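PDB 3DCD: galactose mutarotase related enzyme from Lactobacillus acidophilus, which probably binds sugars and may act as an isomerase of the aldose 1-epimerase family, although its own function is unproven. Local coordinates for residues Y105-V113 with F126-I137; D30-N38 with G142-T150. One frame throughout, in Å; residues are numbered along the deposited sequence. Where two conformers were deposited one is given.

Contact 1: residues Y105-V113 with F126-I137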
loop_
_atom_site.group_PDB
_atom_site.type_symbol
_atom_site.label_atom_id
_atom_site.label_comp_id
_atom_site.label_asym_id
_atom_site.label_seq_id
_atom_site.Cartn_x
_atom_site.Cartn_y
_atom_site.Cartn_z
ATOM N N TYR A 105 2.146 9.028 -19.161
ATOM C CA TYR A 105 2.212 9.936 -18.020
ATOM C C TYR A 105 3.214 11.062 -18.348
ATOM O O TYR A 105 4.437 10.869 -18.253
ATOM C CB TYR A 105 2.602 9.148 -16.759
ATOM C CG TYR A 105 2.531 9.967 -15.482
ATOM C CD1 TYR A 105 1.303 10.396 -14.974
ATOM C CD2 TYR A 105 3.697 10.317 -14.793
ATOM C CE1 TYR A 105 1.234 11.169 -13.808
ATOM C CE2 TYR A 105 3.639 11.094 -13.633
ATOM C CZ TYR A 105 2.405 11.511 -13.147
ATOM O OH TYR A 105 2.333 12.286 -11.995
ATOM N N PRO A 106 2.701 12.244 -18.751
ATOM C CA PRO A 106 3.528 13.258 -19.434
ATOM C C PRO A 106 4.280 14.135 -18.436
ATOM O O PRO A 106 4.183 15.369 -18.483
ATOM C CB PRO A 106 2.492 14.083 -20.209
ATOM C CG PRO A 106 1.257 13.998 -19.377
ATOM C CD PRO A 106 1.309 12.705 -18.577
ATOM N N PHE A 107 4.986 13.485 -17.516
ATOM C CA PHE A 107 5.741 14.176 -16.484
ATOM C C PHE A 107 7.121 13.583 -16.313
ATOM O O PHE A 107 7.332 12.372 -16.503
ATOM C CB PHE A 107 4.991 14.145 -15.151
ATOM C CG PHE A 107 3.677 14.859 -15.193
ATOM C CD1 PHE A 107 3.626 16.250 -15.136
ATOM C CD2 PHE A 107 2.490 14.143 -15.328
ATOM C CE1 PHE A 107 2.407 16.913 -15.185
ATOM C CE2 PHE A 107 1.267 14.804 -15.379
ATOM C CZ PHE A 107 1.225 16.189 -15.292
ATOM N N LYS A 108 8.063 14.454 -15.965
ATOM C CA LYS A 108 9.398 14.035 -15.599
ATOM C C LYS A 108 9.480 14.038 -14.078
ATOM O O LYS A 108 8.956 14.944 -13.434
ATOM C CB LYS A 108 10.431 14.986 -16.199
ATOM C CG LYS A 108 10.392 15.051 -17.725
ATOM C CD LYS A 108 11.505 15.948 -18.287
ATOM C CE LYS A 108 12.912 15.352 -18.106
ATOM N NZ LYS A 108 13.100 13.977 -18.673
ATOM N N PHE A 109 10.122 13.027 -13.501
ATOM C CA PHE A 109 10.139 12.893 -12.043
ATOM C C PHE A 109 11.329 12.075 -11.576
ATOM O O PHE A 109 11.968 11.374 -12.368
ATOM C CB PHE A 109 8.841 12.215 -11.559
ATOM C CG PHE A 109 8.635 10.828 -12.141
ATOM C CD1 PHE A 109 7.885 10.650 -13.302
ATOM C CD2 PHE A 109 9.220 9.709 -11.549
ATOM C CE1 PHE A 109 7.718 9.378 -13.859
ATOM C CE2 PHE A 109 9.062 8.437 -12.099
ATOM C CZ PHE A 109 8.305 8.274 -13.253
ATOM N N GLU A 110 11.595 12.157 -10.272
ATOM C CA GLU A 110 12.416 11.183 -9.565
ATOM C C GLU A 110 11.527 10.604 -8.467
ATOM O O GLU A 110 11.043 11.343 -7.618
ATOM C CB GLU A 110 13.661 11.842 -8.954
ATOM C CG GLU A 110 14.666 12.379 -9.976
ATOM C CD GLU A 110 15.898 13.025 -9.331
ATOM O OE1 GLU A 110 15.915 13.231 -8.092
ATOM O OE2 GLU A 110 16.845 13.325 -10.070
ATOM N N PHE A 111 11.305 9.288 -8.496
ATOM C CA PHE A 111 10.490 8.601 -7.485
ATOM C C PHE A 111 11.371 7.649 -6.689
ATOM O O PHE A 111 11.931 6.710 -7.253
ATOM C CB PHE A 111 9.359 7.810 -8.155
ATOM C CG PHE A 111 8.470 7.041 -7.179
ATOM C CD1 PHE A 111 8.111 7.592 -5.953
ATOM C CD2 PHE A 111 7.960 5.782 -7.526
ATOM C CE1 PHE A 111 7.265 6.881 -5.038
ATOM C CE2 PHE A 111 7.116 5.073 -6.653
ATOM C CZ PHE A 111 6.761 5.623 -5.408
ATOM N N ARG A 112 11.478 7.897 -5.386
ATOM C CA ARG A 112 12.319 7.087 -4.518
ATOM C C ARG A 112 11.469 6.340 -3.496
ATOM O O ARG A 112 10.588 6.928 -2.866
ATOM C CB ARG A 112 13.355 7.963 -3.804
ATOM C CG ARG A 112 14.530 8.378 -4.684
ATOM C CD ARG A 112 15.441 9.364 -3.939
ATOM N NE ARG A 112 16.591 9.736 -4.750
ATOM C CZ ARG A 112 16.576 10.717 -5.652
ATOM N NH1 ARG A 112 15.476 11.438 -5.847
ATOM N NH2 ARG A 112 17.661 10.976 -6.351
ATOM N N VAL A 113 11.734 5.042 -3.355
ATOM C CA VAL A 113 11.136 4.220 -2.317
ATOM C C VAL A 113 12.266 3.755 -1.409
ATOM O O VAL A 113 13.175 3.017 -1.826
ATOM C CB VAL A 113 10.337 2.996 -2.891
ATOM C CG1 VAL A 113 9.697 2.202 -1.758
ATOM C CG2 VAL A 113 9.245 3.480 -3.850
ATOM N N PHE A 126 8.169 7.251 0.806
ATOM C CA PHE A 126 8.080 7.738 -0.569
ATOM C C PHE A 126 8.636 9.159 -0.688
ATOM O O PHE A 126 8.363 10.018 0.151
ATOM C CB PHE A 126 6.621 7.756 -1.022
ATOM C CG PHE A 126 5.938 6.413 -0.930
ATOM C CD1 PHE A 126 6.529 5.268 -1.504
ATOM C CD2 PHE A 126 4.722 6.292 -0.273
ATOM C CE1 PHE A 126 5.886 4.012 -1.414
ATOM C CE2 PHE A 126 4.065 5.046 -0.188
ATOM C CZ PHE A 126 4.647 3.916 -0.769
ATOM N N SER A 127 9.391 9.395 -1.752
ATOM C CA SER A 127 9.837 10.712 -2.106
ATOM C C SER A 127 9.606 10.890 -3.592
ATOM O O SER A 127 10.075 10.084 -4.394
ATOM C CB SER A 127 11.315 10.873 -1.777
ATOM O OG SER A 127 11.851 12.008 -2.425
ATOM N N VAL A 128 8.876 11.943 -3.951
ATOM C CA VAL A 128 8.650 12.289 -5.365
ATOM C C VAL A 128 9.206 13.700 -5.624
ATOM O O VAL A 128 8.840 14.636 -4.928
ATOM C CB VAL A 128 7.135 12.241 -5.703
ATOM C CG1 VAL A 128 6.874 12.567 -7.160
ATOM C CG2 VAL A 128 6.553 10.849 -5.379
ATOM N N VAL A 129 10.083 13.833 -6.612
ATOM C CA VAL A 129 10.578 15.139 -7.043
ATOM C C VAL A 129 10.061 15.429 -8.441
ATOM O O VAL A 129 10.286 14.640 -9.359
ATOM C CB VAL A 129 12.129 15.199 -7.022
ATOM C CG1 VAL A 129 12.637 16.572 -7.495
ATOM C CG2 VAL A 129 12.646 14.880 -5.603
ATOM N N ASN A 130 9.358 16.549 -8.596
ATOM C CA ASN A 130 8.878 16.967 -9.906
ATOM C C ASN A 130 10.008 17.625 -10.690
ATOM O O ASN A 130 10.565 18.636 -10.235
ATOM C CB ASN A 130 7.693 17.914 -9.747
ATOM C CG ASN A 130 7.135 18.385 -11.083
ATOM O OD1 ASN A 130 7.453 17.824 -12.132
ATOM N ND2 ASN A 130 6.291 19.422 -11.044
ATOM N N LYS A 131 10.354 17.022 -11.832
ATOM C CA LYS A 131 11.410 17.487 -12.735
ATOM C C LYS A 131 10.836 18.101 -14.013
ATOM O O LYS A 131 11.557 18.358 -14.965
ATOM C CB LYS A 131 12.321 16.313 -13.110
ATOM C CG LYS A 131 13.154 15.772 -11.951
ATOM C CD LYS A 131 14.066 16.854 -11.382
ATOM C CE LYS A 131 14.995 16.289 -10.318
ATOM N NZ LYS A 131 16.025 17.290 -9.891
ATOM N N SER A 132 9.518 18.293 -14.023
ATOM C CA SER A 132 8.803 18.874 -15.156
ATOM C C SER A 132 8.807 20.399 -15.045
ATOM O O SER A 132 9.062 20.941 -13.969
ATOM C CB SER A 132 7.353 18.382 -15.159
ATOM O OG SER A 132 7.281 16.976 -15.026
ATOM N N ASP A 133 8.503 21.083 -16.147
ATOM C CA ASP A 133 8.356 22.539 -16.100
ATOM C C ASP A 133 6.949 22.989 -15.701
ATOM O O ASP A 133 6.689 24.192 -15.594
ATOM C CB ASP A 133 8.845 23.215 -17.392
ATOM C CG ASP A 133 8.231 22.619 -18.661
ATOM O OD1 ASP A 133 7.222 21.880 -18.583
ATOM O OD2 ASP A 133 8.780 22.902 -19.751
ATOM N N GLU A 134 6.053 22.028 -15.469
ATOM C CA GLU A 134 4.713 22.327 -14.947
ATOM C C GLU A 134 4.397 21.520 -13.694
ATOM O O GLU A 134 5.094 20.566 -13.375
ATOM C CB GLU A 134 3.627 22.081 -16.005
ATOM C CG GLU A 134 3.761 22.911 -17.304
ATOM C CD GLU A 134 3.443 24.410 -17.133
ATOM O OE1 GLU A 134 2.624 24.781 -16.261
ATOM O OE2 GLU A 134 4.014 25.227 -17.899
ATOM N N THR A 135 3.330 21.905 -13.000
ATOM C CA THR A 135 2.890 21.203 -11.790
ATOM C C THR A 135 2.553 19.744 -12.121
ATOM O O THR A 135 1.808 19.465 -13.059
ATOM C CB THR A 135 1.705 21.940 -11.136
ATOM O OG1 THR A 135 2.173 23.208 -10.662
ATOM C CG2 THR A 135 1.141 21.173 -9.958
HETATM N N MSE A 136 3.161 18.828 -11.370
HETATM C CA MSE A 136 2.942 17.398 -11.535
HETATM C C MSE A 136 1.742 16.948 -10.699
HETATM O O MSE A 136 1.565 17.403 -9.578
HETATM C CB MSE A 136 4.197 16.648 -11.108
HETATM C CG MSE A 136 4.090 15.152 -11.192
HETATM SE SE MSE A 136 5.868 14.424 -10.948
HETATM C CE MSE A 136 5.939 14.594 -9.032
ATOM N N ILE A 137 0.930 16.050 -11.256
ATOM C CA ILE A 137 -0.277 15.544 -10.587
ATOM C C ILE A 137 -0.136 14.022 -10.457
ATOM O O ILE A 137 -0.036 13.341 -11.470
ATOM C CB ILE A 137 -1.571 15.961 -11.358
ATOM C CG1 ILE A 137 -1.609 17.494 -11.483
ATOM C CG2 ILE A 137 -2.818 15.504 -10.592
ATOM C CD1 ILE A 137 -2.520 18.078 -12.569
HETATM O O HOH W 1 12.742 11.438 -5.008
#
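The backbones of Glu110 and Val129 bond to each other twice, Glu110 N reaching Val129 O at 3.0 Å, and Arg112 and Ser127 form a second such pair. Arg112 N to Ser127 O is the straightest of these bonds, at 176°. At the other end of the ladder, past Glu110 and Val129, Lys131 N meets Lys108 O from above the carbonyl plane, and Ser132 OG accepts Lys108 N at 2.8 Å. Ser132 is placed by an Asx turn, in which Asn130 OD1 takes its backbone N. These residues belong to the beta hairpin of strands 109-118 and 121-130, part of the large antiparallel sheet of the galactose mutarotase fold.

Buried side chains share one face of the hairpin. Phe111 and Phe126 lie side by side, Phe111 CZ 3.9 Å from Phe126 CD1, while Val128 CG2 touches the Phe111 ring obliquely. After the turn, Met136 CG and Ile137 N sit over one face of the Phe107 ring. Swung away from its own N (chi1 -173°), Tyr105 carries OH to Ile137 O, a 2.6 Å bond at the ring edge.

On the other face, Arg112 NH1 makes a salt bridge to Glu110 OE1 at 2.9 Å, and Arg112 NE binds Glu84. A water joins Arg112 NH1, Glu110 O and Ser127 OG; that hydroxyl also bonds Glu282. Lys131 CE rests against the Glu110 carboxylate.

Contact 2: residues D30-N38 with G142-T150; sequences DEEFMWQAN and GHPGFNLPT
The Phe146 ring has the carbonyl oxygen of Pro144 above one face and Phe33 O near its plane at the edge, and the selenium of Met34 (a selenomethionine) approaches obliquely. This Met-aromatic contact brings SE to 3.9 Å from Phe146 CE2, and the two side chains lie alongside each other, pointing the same way. Across the contact, the Trp35 indole receives the amide of Asn147 at its edge, with the two planes 73° apart, while Ala37 N lies over one face of the indole. Beyond the two segments, Tyr249 stacks on this indole, the Trp42 ring runs nearly parallel to it, and Trp35 NE1 bonds to Trp42 O.

Two backbone hydrogen bonds flank the Met34-Phe146 pair. Asn147 N reaches Phe33 O at 2.9 Å and Trp35 N reaches Gly145 O at 2.9 Å, each donor standing above the carbonyl plane. They form a single beta bridge, through which the loop between strands 20-26 and 48-49 borders the end of strand 136-147 in the mutarotase-type beta fold. Phe33 O also takes a hydrogen from a water that donates to Asn147 O as well, so this carbonyl is gripped by two donors.

Bends at chi2 and chi3 (-55° and -57°) curl the Met34 chain back, setting CE 3.2 Å from Gly145 O and against Pro144 CB. The backbone of Gly145 is covered from another direction by Trp35 CB, 3.6 Å from Gly145 O. Polar side chains brace the loop from within: Glu32 OE2 accepts Met34 N at 2.9 Å through its anti lone pair, while Gln36 NE2 donates to Met34 O at 2.8 Å. The Glu32 carboxylate is itself tied to Ser23 and Val24 of strand 20-26.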
loop_
_atom_site.group_PDB
_atom_site.type_symbol
_atom_site.label_atom_id
_atom_site.label_comp_id
_atom_site.label_asym_id
_atom_site.label_seq_id
_atom_site.Cartn_x
_atom_site.Cartn_y
_atom_site.Cartn_z
ATOM N N ASP A 30 11.519 -17.211 12.597
ATOM C CA ASP A 30 11.549 -17.513 11.157
ATOM C C ASP A 30 10.158 -17.462 10.512
ATOM O O ASP A 30 9.981 -17.861 9.360
ATOM C CB ASP A 30 12.257 -18.845 10.869
ATOM C CG ASP A 30 12.734 -18.960 9.428
ATOM O OD1 ASP A 30 13.341 -17.998 8.903
ATOM O OD2 ASP A 30 12.504 -20.026 8.826
ATOM N N GLU A 31 9.176 -16.929 11.239
ATOM C CA GLU A 31 7.832 -16.754 10.664
ATOM C C GLU A 31 7.833 -15.737 9.513
ATOM O O GLU A 31 8.494 -14.703 9.594
ATOM C CB GLU A 31 6.816 -16.370 11.752
ATOM C CG GLU A 31 6.561 -17.505 12.753
ATOM C CD GLU A 31 5.441 -17.232 13.750
ATOM O OE1 GLU A 31 4.701 -16.223 13.597
ATOM O OE2 GLU A 31 5.320 -18.037 14.705
ATOM N N GLU A 32 7.118 -16.047 8.427
ATOM C CA GLU A 32 7.065 -15.188 7.245
ATOM C C GLU A 32 5.837 -14.298 7.301
ATOM O O GLU A 32 4.709 -14.794 7.347
ATOM C CB GLU A 32 7.006 -16.028 5.968
ATOM C CG GLU A 32 6.715 -15.212 4.683
ATOM C CD GLU A 32 7.800 -14.197 4.365
ATOM O OE1 GLU A 32 8.937 -14.615 4.092
ATOM O OE2 GLU A 32 7.513 -12.974 4.386
ATOM N N PHE A 33 6.035 -12.986 7.291
ATOM C CA PHE A 33 4.902 -12.075 7.453
ATOM C C PHE A 33 4.211 -11.702 6.153
ATOM O O PHE A 33 3.028 -11.373 6.169
ATOM C CB PHE A 33 5.312 -10.828 8.247
ATOM C CG PHE A 33 5.624 -11.134 9.679
ATOM C CD1 PHE A 33 4.601 -11.184 10.620
ATOM C CD2 PHE A 33 6.927 -11.416 10.081
ATOM C CE1 PHE A 33 4.874 -11.494 11.970
ATOM C CE2 PHE A 33 7.211 -11.725 11.414
ATOM C CZ PHE A 33 6.178 -11.769 12.357
HETATM N N MSE A 34 4.938 -11.763 5.044
HETATM C CA MSE A 34 4.412 -11.310 3.761
HETATM C C MSE A 34 3.772 -12.432 2.958
HETATM O O MSE A 34 4.340 -13.526 2.829
HETATM C CB MSE A 34 5.517 -10.689 2.903
HETATM C CG MSE A 34 6.309 -9.616 3.601
HETATM SE SE MSE A 34 5.216 -8.141 4.357
HETATM C CE MSE A 34 4.299 -7.570 2.759
ATOM N N TRP A 35 2.595 -12.127 2.416
ATOM C CA TRP A 35 1.927 -12.947 1.403
ATOM C C TRP A 35 2.900 -13.308 0.275
ATOM O O TRP A 35 3.628 -12.443 -0.225
ATOM C CB TRP A 35 0.719 -12.186 0.865
ATOM C CG TRP A 35 0.068 -12.764 -0.380
ATOM C CD1 TRP A 35 0.075 -12.220 -1.635
ATOM C CD2 TRP A 35 -0.699 -13.964 -0.473
ATOM N NE1 TRP A 35 -0.647 -13.005 -2.504
ATOM C CE2 TRP A 35 -1.134 -14.082 -1.815
ATOM C CE3 TRP A 35 -1.074 -14.947 0.445
ATOM C CZ2 TRP A 35 -1.906 -15.154 -2.259
ATOM C CZ3 TRP A 35 -1.841 -16.022 -0.009
ATOM C CH2 TRP A 35 -2.249 -16.106 -1.342
ATOM N N GLN A 36 2.920 -14.590 -0.107
ATOM C CA GLN A 36 3.949 -15.093 -1.027
ATOM C C GLN A 36 3.509 -15.155 -2.486
ATOM O O GLN A 36 4.100 -15.880 -3.294
ATOM C CB GLN A 36 4.509 -16.433 -0.534
ATOM C CG GLN A 36 5.373 -16.245 0.713
ATOM C CD GLN A 36 6.517 -15.269 0.442
ATOM O OE1 GLN A 36 7.339 -15.506 -0.450
ATOM N NE2 GLN A 36 6.561 -14.159 1.192
ATOM N N ALA A 37 2.469 -14.377 -2.811
ATOM C CA ALA A 37 2.116 -14.084 -4.196
ATOM C C ALA A 37 1.657 -15.322 -4.992
ATOM O O ALA A 37 1.994 -15.465 -6.166
ATOM C CB ALA A 37 3.290 -13.407 -4.900
ATOM N N ASN A 38 0.877 -16.196 -4.358
ATOM C CA ASN A 38 0.300 -17.360 -5.046
ATOM C C ASN A 38 -0.480 -16.882 -6.288
ATOM O O ASN A 38 -1.506 -16.223 -6.141
ATOM C CB ASN A 38 -0.620 -18.080 -4.057
ATOM C CG ASN A 38 -1.210 -19.359 -4.608
ATOM O OD1 ASN A 38 -1.104 -19.654 -5.794
ATOM N ND2 ASN A 38 -1.855 -20.122 -3.730
ATOM N N GLY A 142 0.981 2.513 -0.644
ATOM C CA GLY A 142 1.520 1.175 -0.372
ATOM C C GLY A 142 0.405 0.138 -0.441
ATOM O O GLY A 142 -0.788 0.486 -0.432
ATOM N N HIS A 143 0.784 -1.136 -0.517
ATOM C CA HIS A 143 -0.186 -2.226 -0.741
ATOM C C HIS A 143 0.372 -3.550 -0.159
ATOM O O HIS A 143 0.248 -4.599 -0.790
ATOM C CB HIS A 143 -0.419 -2.316 -2.269
ATOM C CG HIS A 143 -1.664 -3.045 -2.701
ATOM N ND1 HIS A 143 -1.959 -4.332 -2.306
ATOM C CD2 HIS A 143 -2.629 -2.698 -3.590
ATOM C CE1 HIS A 143 -3.087 -4.722 -2.881
ATOM N NE2 HIS A 143 -3.502 -3.757 -3.685
ATOM N N PRO A 144 0.972 -3.518 1.059
ATOM C CA PRO A 144 1.553 -4.769 1.567
ATOM C C PRO A 144 0.487 -5.850 1.827
ATOM O O PRO A 144 -0.555 -5.532 2.396
ATOM C CB PRO A 144 2.181 -4.349 2.900
ATOM C CG PRO A 144 1.476 -3.083 3.288
ATOM C CD PRO A 144 1.160 -2.397 2.006
ATOM N N GLY A 145 0.740 -7.095 1.397
ATOM C CA GLY A 145 -0.116 -8.225 1.780
ATOM C C GLY A 145 0.516 -9.004 2.923
ATOM O O GLY A 145 1.685 -9.390 2.829
ATOM N N PHE A 146 -0.252 -9.213 4.002
ATOM C CA PHE A 146 0.218 -9.927 5.203
ATOM C C PHE A 146 -0.458 -11.267 5.364
ATOM O O PHE A 146 -1.693 -11.333 5.347
ATOM C CB PHE A 146 -0.081 -9.113 6.461
ATOM C CG PHE A 146 0.472 -7.725 6.422
ATOM C CD1 PHE A 146 -0.386 -6.637 6.396
ATOM C CD2 PHE A 146 1.850 -7.515 6.367
ATOM C CE1 PHE A 146 0.131 -5.323 6.341
ATOM C CE2 PHE A 146 2.380 -6.220 6.314
ATOM C CZ PHE A 146 1.510 -5.120 6.310
ATOM N N ASN A 147 0.342 -12.322 5.553
ATOM C CA ASN A 147 -0.188 -13.655 5.886
ATOM C C ASN A 147 -1.029 -13.651 7.154
ATOM O O ASN A 147 -0.715 -12.938 8.101
ATOM C CB ASN A 147 0.958 -14.655 6.128
ATOM C CG ASN A 147 1.725 -15.004 4.875
ATOM O OD1 ASN A 147 2.925 -15.262 4.935
ATOM N ND2 ASN A 147 1.041 -15.066 3.750
ATOM N N LEU A 148 -2.081 -14.471 7.180
ATOM C CA LEU A 148 -2.748 -14.828 8.419
ATOM C C LEU A 148 -2.251 -16.234 8.730
ATOM O O LEU A 148 -2.575 -17.173 8.000
ATOM C CB LEU A 148 -4.274 -14.820 8.258
ATOM C CG LEU A 148 -4.872 -13.605 7.547
ATOM C CD1 LEU A 148 -6.359 -13.794 7.369
ATOM C CD2 LEU A 148 -4.598 -12.307 8.314
ATOM N N PRO A 149 -1.439 -16.388 9.792
ATOM C CA PRO A 149 -0.894 -17.733 10.079
ATOM C C PRO A 149 -1.984 -18.708 10.525
ATOM O O PRO A 149 -2.857 -18.351 11.311
ATOM C CB PRO A 149 0.112 -17.485 11.211
ATOM C CG PRO A 149 -0.262 -16.152 11.779
ATOM C CD PRO A 149 -0.983 -15.368 10.753
ATOM N N THR A 150 -1.940 -19.923 9.996
ATOM C CA THR A 150 -2.919 -20.936 10.342
ATOM C C THR A 150 -2.228 -22.292 10.553
ATOM O O THR A 150 -2.803 -23.344 10.258
ATOM C CB THR A 150 -3.991 -21.073 9.253
ATOM O OG1 THR A 150 -3.365 -21.512 8.040
ATOM C CG2 THR A 150 -4.737 -19.748 9.025
HETATM O O HOH W 2 1.603 -11.679 8.558
#

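Overall arrangement
Both contacts use strand 136-147: contact 1 takes in its first residues, just after the 109-118/121-130 hairpin, and contact 2 its last ones. Their centres lie about 31 Å apart, on opposite sides of the chain's centre. Even so the segments meet directly, where Phe126 CZ packs 3.9 Å from Gly142 N. Along the chain, contact 1 is nested within the long loop that contact 2 closes between residues 30-38 and 142-150. Strand 136-147 belongs to a second antiparallel sheet, so it ties the hairpin of the nine-stranded sheet at its start to the loop 30-38, early in the sequence, at its end, in what is probably an aldose 1-epimerase-type fold.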